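Local structure of uncharacterized protein YPL067C (Saccharomyces cerevisiae, 5KCI) at residues A[29-32]-A[33-36]; A[49-53]-A[54-58]. The protein is of unknown function, a cytoplasmic yeast protein of the DUF3605 family, perhaps linked to histidine-triad amyloid toxicity. All coordinates share one frame; numbering follows the deposited sequence.

How the interactions relate
Both contacts are local, each made within one unbroken run of chain, and both lie in linkers that flank helix 38-51: interaction 1 in the loop that leads from helix 19-28 into it, interaction 2 in the turn between it and helix 56-64. Their centres are 23 Å apart and their nearest atoms about 11 Å, so they do not touch. Interaction 1 is partly buried, its two leucines against strand 149-152 and a salt bridge on the outer side. Interaction 2 lies at the surface, farther from the centre of the chain; it has no ion pair between its segments, and water, a helix N-cap and a threonine-methionine contact take over.

Interaction 1. Residues A[29-32]-A[33-36]; sequences GELA and RLKR
E30 and R33 meet through two bonds, one of backbone and one of side chains, in a short 3-10 turn that follows the Schellman motif ending helix 19-28. In that motif G29, with positive phi, is the C-prime residue: the backbone N atoms of G29 and E30 bond back to carbonyls of the helix's last turn. The chain then tightens. R33 N donates to E30 O at 3.1 Å in a bent bond, and L34 N donates to L31 O at 3.0 Å, somewhat straighter.

The side chains of E30 and R33 run alongside each other in the same direction. Both set CG beside the backbone N (chi1 -63° in E30 and -77° in R33) and continue extended, which brings OE1 beside NE. The salt bridge joins E30 OE1 to R33 NE at 3.3 Å; OE1 approaches the guanidinium obliquely, and the two planes are turned 38° apart. Below the charges the aliphatic parts also touch, E30 CB lying 3.9 Å from R33 CD. Both residues are exposed.

On the inner side L31 and L34 are buried, and both touch F152 of strand 149-152, so the turn is seated on the edge strand of the antiparallel sheet. Y155 packs on L31 and its hydroxyl bonds to G29 O, while W17 NE1 bonds to R33 O. Beyond the turn, K35 pairs through its backbone with N97, and the chain goes on toward helix 38-51. The two leucines approach through single methyls, L31 CD2 lying 4.2 Å from L34 CD1, and L34 CB rests 3.4 Å from L31 O.

Interaction 2. Residues A[49-53]-A[54-58]; sequences KRTAG and LDMNQ
T51 and M56 cross at about a right angle at the connection between two helices, a type I beta turn from T51 to L54 that carries the chain from helix 38-51 to the N-cap of helix 56-64. The sulfur does the touching: M56 SD lies 3.8 Å from T51 CB and 3.9 Å from T51 CG2. Bends at both chi2 and chi3 fold the methionine chain back toward the threonine. T51 presents its carbon side because OG1 lies between its own N and carbonyl carbon and is bonded to H47 O, one turn earlier in the helix. M56 also packs on V161.

L54 sits across the turn from T51. Its N donates to T51 O at 3.2 Å, closing the turn. Its side chain lies along the G53 peptide, with CD2 near G53 O, and its CD1 comes within 4.2 Å of T51 CG2. Two waters brace the exposed backbone: one donates to T51 O and L54 O, the other to A52 O and L54 O, so L54 O receives both.

D55 turns its side chain from the turn to the helix start. Its chi1 of -180° swings CG away from the backbone N, and OD1 then accepts from Q58 N as the N-cap bond, straight to 157°, and from the side-chain amide of N57. The two donors arrive from opposite faces of the carboxylate, a grip that should limit its rotation. The other end of the N57 amide, OD1, accepts from R163 N, tying the helix start to the segment just before strand 165-172. N57 ND2 meets D55 OD1 on the syn side at 3.2 Å, 28° out of the carboxylate plane.

Interaction 1. Residues A[29-32]-A[33-36]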
loop_
_atom_site.group_PDB
_atom_site.type_symbol
_atom_site.label_atom_id
_atom_site.label_comp_id
_atom_site.label_asym_id
_atom_site.label_seq_id
_atom_site.Cartn_x
_atom_site.Cartn_y
_atom_site.Cartn_z
ATOM N N GLY A 29 9.330 13.507 -2.013
ATOM C CA GLY A 29 8.933 13.256 -0.636
ATOM C C GLY A 29 7.856 14.186 -0.134
ATOM O O GLY A 29 7.574 14.195 1.073
ATOM N N GLU A 30 7.223 14.958 -1.028
ATOM C CA GLU A 30 6.161 15.889 -0.631
ATOM C C GLU A 30 4.816 15.162 -0.576
ATOM O O GLU A 30 3.828 15.527 -1.238
ATOM C CB GLU A 30 6.128 17.085 -1.583
ATOM C CG GLU A 30 7.402 17.900 -1.542
ATOM C CD GLU A 30 7.458 18.986 -2.595
ATOM O OE1 GLU A 30 6.434 19.216 -3.275
ATOM O OE2 GLU A 30 8.537 19.598 -2.745
ATOM N N LEU A 31 4.796 14.111 0.247
ATOM C CA LEU A 31 3.670 13.183 0.259
ATOM C C LEU A 31 2.375 13.816 0.750
ATOM O O LEU A 31 1.293 13.332 0.398
ATOM C CB LEU A 31 3.999 11.970 1.130
ATOM C CG LEU A 31 5.189 11.102 0.769
ATOM C CD1 LEU A 31 5.289 9.919 1.734
ATOM C CD2 LEU A 31 5.126 10.599 -0.673
ATOM N N ALA A 32 2.445 14.889 1.540
ATOM C CA ALA A 32 1.214 15.498 2.035
ATOM C C ALA A 32 0.375 16.035 0.885
ATOM O O ALA A 32 -0.854 16.117 0.996
ATOM C CB ALA A 32 1.527 16.621 3.015
ATOM N N ARG A 33 1.029 16.412 -0.213
ATOM C CA ARG A 33 0.350 16.869 -1.439
ATOM C C ARG A 33 -0.553 15.815 -2.061
ATOM O O ARG A 33 -1.366 16.155 -2.943
ATOM C CB ARG A 33 1.379 17.279 -2.481
ATOM C CG ARG A 33 2.034 18.620 -2.271
ATOM C CD ARG A 33 3.080 18.859 -3.352
ATOM N NE ARG A 33 3.349 20.275 -3.602
ATOM C CZ ARG A 33 2.845 20.982 -4.614
ATOM N NH1 ARG A 33 2.027 20.426 -5.501
ATOM N NH2 ARG A 33 3.163 22.263 -4.743
ATOM N N LEU A 34 -0.375 14.539 -1.719
ATOM C CA LEU A 34 -1.233 13.482 -2.259
ATOM C C LEU A 34 -2.471 13.473 -1.379
ATOM O O LEU A 34 -2.466 12.920 -0.277
ATOM C CB LEU A 34 -0.537 12.125 -2.264
ATOM C CG LEU A 34 0.786 12.008 -3.020
ATOM C CD1 LEU A 34 1.446 10.648 -2.775
ATOM C CD2 LEU A 34 0.583 12.256 -4.525
ATOM N N LYS A 35 -3.511 14.151 -1.839
ATOM C CA LYS A 35 -4.695 14.405 -1.040
ATOM C C LYS A 35 -5.899 13.732 -1.682
ATOM O O LYS A 35 -5.884 13.375 -2.867
ATOM C CB LYS A 35 -4.948 15.912 -0.887
ATOM C CG LYS A 35 -5.087 16.369 0.564
ATOM C CD LYS A 35 -6.418 15.935 1.188
ATOM C CE LYS A 35 -6.269 14.889 2.312
ATOM N NZ LYS A 35 -5.472 13.659 1.994
ATOM N N ARG A 36 -6.928 13.530 -0.866
ATOM C CA ARG A 36 -8.200 13.042 -1.358
ATOM C C ARG A 36 -8.968 14.175 -2.018
ATOM O O ARG A 36 -8.738 15.354 -1.754
ATOM C CB ARG A 36 -9.038 12.457 -0.227
ATOM C CG ARG A 36 -8.434 11.253 0.439
ATOM C CD ARG A 36 -9.400 10.606 1.413
ATOM N NE ARG A 36 -8.811 9.431 2.039
ATOM C CZ ARG A 36 -8.074 9.488 3.143
ATOM N NH1 ARG A 36 -7.556 8.384 3.663
ATOM N NH2 ARG A 36 -7.835 10.662 3.716
#

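Interaction 2. Residues A[49-53]-A[54-58]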
loop_
_atom_site.group_PDB
_atom_site.type_symbol
_atom_site.label_atom_id
_atom_site.label_comp_id
_atom_site.label_asym_id
_atom_site.label_seq_id
_atom_site.Cartn_x
_atom_site.Cartn_y
_atom_site.Cartn_z
ATOM N N LYS A 49 -15.907 9.495 11.728
ATOM C CA LYS A 49 -16.920 9.544 12.777
ATOM C C LYS A 49 -17.238 8.140 13.277
ATOM O O LYS A 49 -17.327 7.906 14.487
ATOM C CB LYS A 49 -18.189 10.234 12.270
ATOM C CG LYS A 49 -18.018 11.713 11.936
ATOM C CD LYS A 49 -19.372 12.419 11.874
ATOM C CE LYS A 49 -19.534 13.284 10.625
ATOM N NZ LYS A 49 -18.724 14.533 10.657
ATOM N N ARG A 50 -17.371 7.179 12.362
ATOM C CA ARG A 50 -17.802 5.843 12.774
ATOM C C ARG A 50 -16.746 5.105 13.588
ATOM O O ARG A 50 -17.098 4.265 14.424
ATOM C CB ARG A 50 -18.159 5.002 11.553
ATOM C CG ARG A 50 -19.382 5.469 10.809
ATOM C CD ARG A 50 -19.752 4.470 9.730
ATOM N NE ARG A 50 -18.888 4.592 8.558
ATOM C CZ ARG A 50 -19.118 5.427 7.550
ATOM N NH1 ARG A 50 -20.185 6.218 7.571
ATOM N NH2 ARG A 50 -18.279 5.466 6.521
ATOM N N THR A 51 -15.460 5.362 13.352
ATOM C CA THR A 51 -14.404 4.633 14.051
ATOM C C THR A 51 -13.768 5.432 15.188
ATOM O O THR A 51 -12.714 5.035 15.690
ATOM C CB THR A 51 -13.309 4.219 13.078
ATOM O OG1 THR A 51 -12.784 5.387 12.434
ATOM C CG2 THR A 51 -13.839 3.254 12.031
ATOM N N ALA A 52 -14.369 6.556 15.571
ATOM C CA ALA A 52 -13.782 7.446 16.552
ATOM C C ALA A 52 -13.657 6.791 17.919
ATOM O O ALA A 52 -12.904 7.296 18.763
ATOM C CB ALA A 52 -14.618 8.715 16.653
ATOM N N GLY A 53 -14.361 5.684 18.150
ATOM C CA GLY A 53 -14.363 4.994 19.431
ATOM C C GLY A 53 -13.486 3.759 19.477
ATOM O O GLY A 53 -13.573 2.987 20.444
ATOM N N LEU A 54 -12.632 3.554 18.472
ATOM C CA LEU A 54 -11.840 2.352 18.311
ATOM C C LEU A 54 -10.351 2.677 18.300
ATOM O O LEU A 54 -9.936 3.720 17.794
ATOM C CB LEU A 54 -12.170 1.661 16.959
ATOM C CG LEU A 54 -13.616 1.298 16.664
ATOM C CD1 LEU A 54 -13.662 0.597 15.305
ATOM C CD2 LEU A 54 -14.259 0.452 17.778
ATOM N N ASP A 55 -9.549 1.736 18.772
ATOM C CA ASP A 55 -8.119 1.713 18.479
ATOM C C ASP A 55 -7.969 0.981 17.143
ATOM O O ASP A 55 -8.110 -0.242 17.094
ATOM C CB ASP A 55 -7.343 1.011 19.587
ATOM C CG ASP A 55 -5.832 0.967 19.320
ATOM O OD1 ASP A 55 -5.402 0.803 18.147
ATOM O OD2 ASP A 55 -5.085 1.118 20.294
ATOM N N MET A 56 -7.695 1.732 16.067
ATOM C CA MET A 56 -7.672 1.163 14.711
ATOM C C MET A 56 -6.493 0.223 14.476
ATOM O O MET A 56 -6.577 -0.661 13.621
ATOM C CB MET A 56 -7.656 2.287 13.681
ATOM C CG MET A 56 -9.004 3.014 13.599
ATOM S SD MET A 56 -10.363 1.890 13.131
ATOM C CE MET A 56 -9.781 1.379 11.504
ATOM N N ASN A 57 -5.414 0.361 15.239
ATOM C CA ASN A 57 -4.367 -0.657 15.199
ATOM C C ASN A 57 -4.914 -2.026 15.589
ATOM O O ASN A 57 -4.711 -3.024 14.884
ATOM C CB ASN A 57 -3.230 -0.253 16.121
ATOM C CG ASN A 57 -2.680 1.091 15.768
ATOM O OD1 ASN A 57 -1.975 1.229 14.767
ATOM N ND2 ASN A 57 -2.987 2.102 16.589
ATOM N N GLN A 58 -5.649 -2.089 16.687
ATOM C CA GLN A 58 -6.188 -3.374 17.116
ATOM C C GLN A 58 -7.227 -3.870 16.127
ATOM O O GLN A 58 -7.331 -5.076 15.871
ATOM C CB GLN A 58 -6.788 -3.255 18.514
ATOM C CG GLN A 58 -7.332 -4.565 19.076
ATOM C CD GLN A 58 -6.271 -5.638 19.202
ATOM O OE1 GLN A 58 -6.562 -6.821 19.052
ATOM N NE2 GLN A 58 -5.050 -5.240 19.521
HETATM O O HOH W 1 -9.932 5.941 15.723
HETATM O O HOH W 2 -10.340 6.165 19.440
#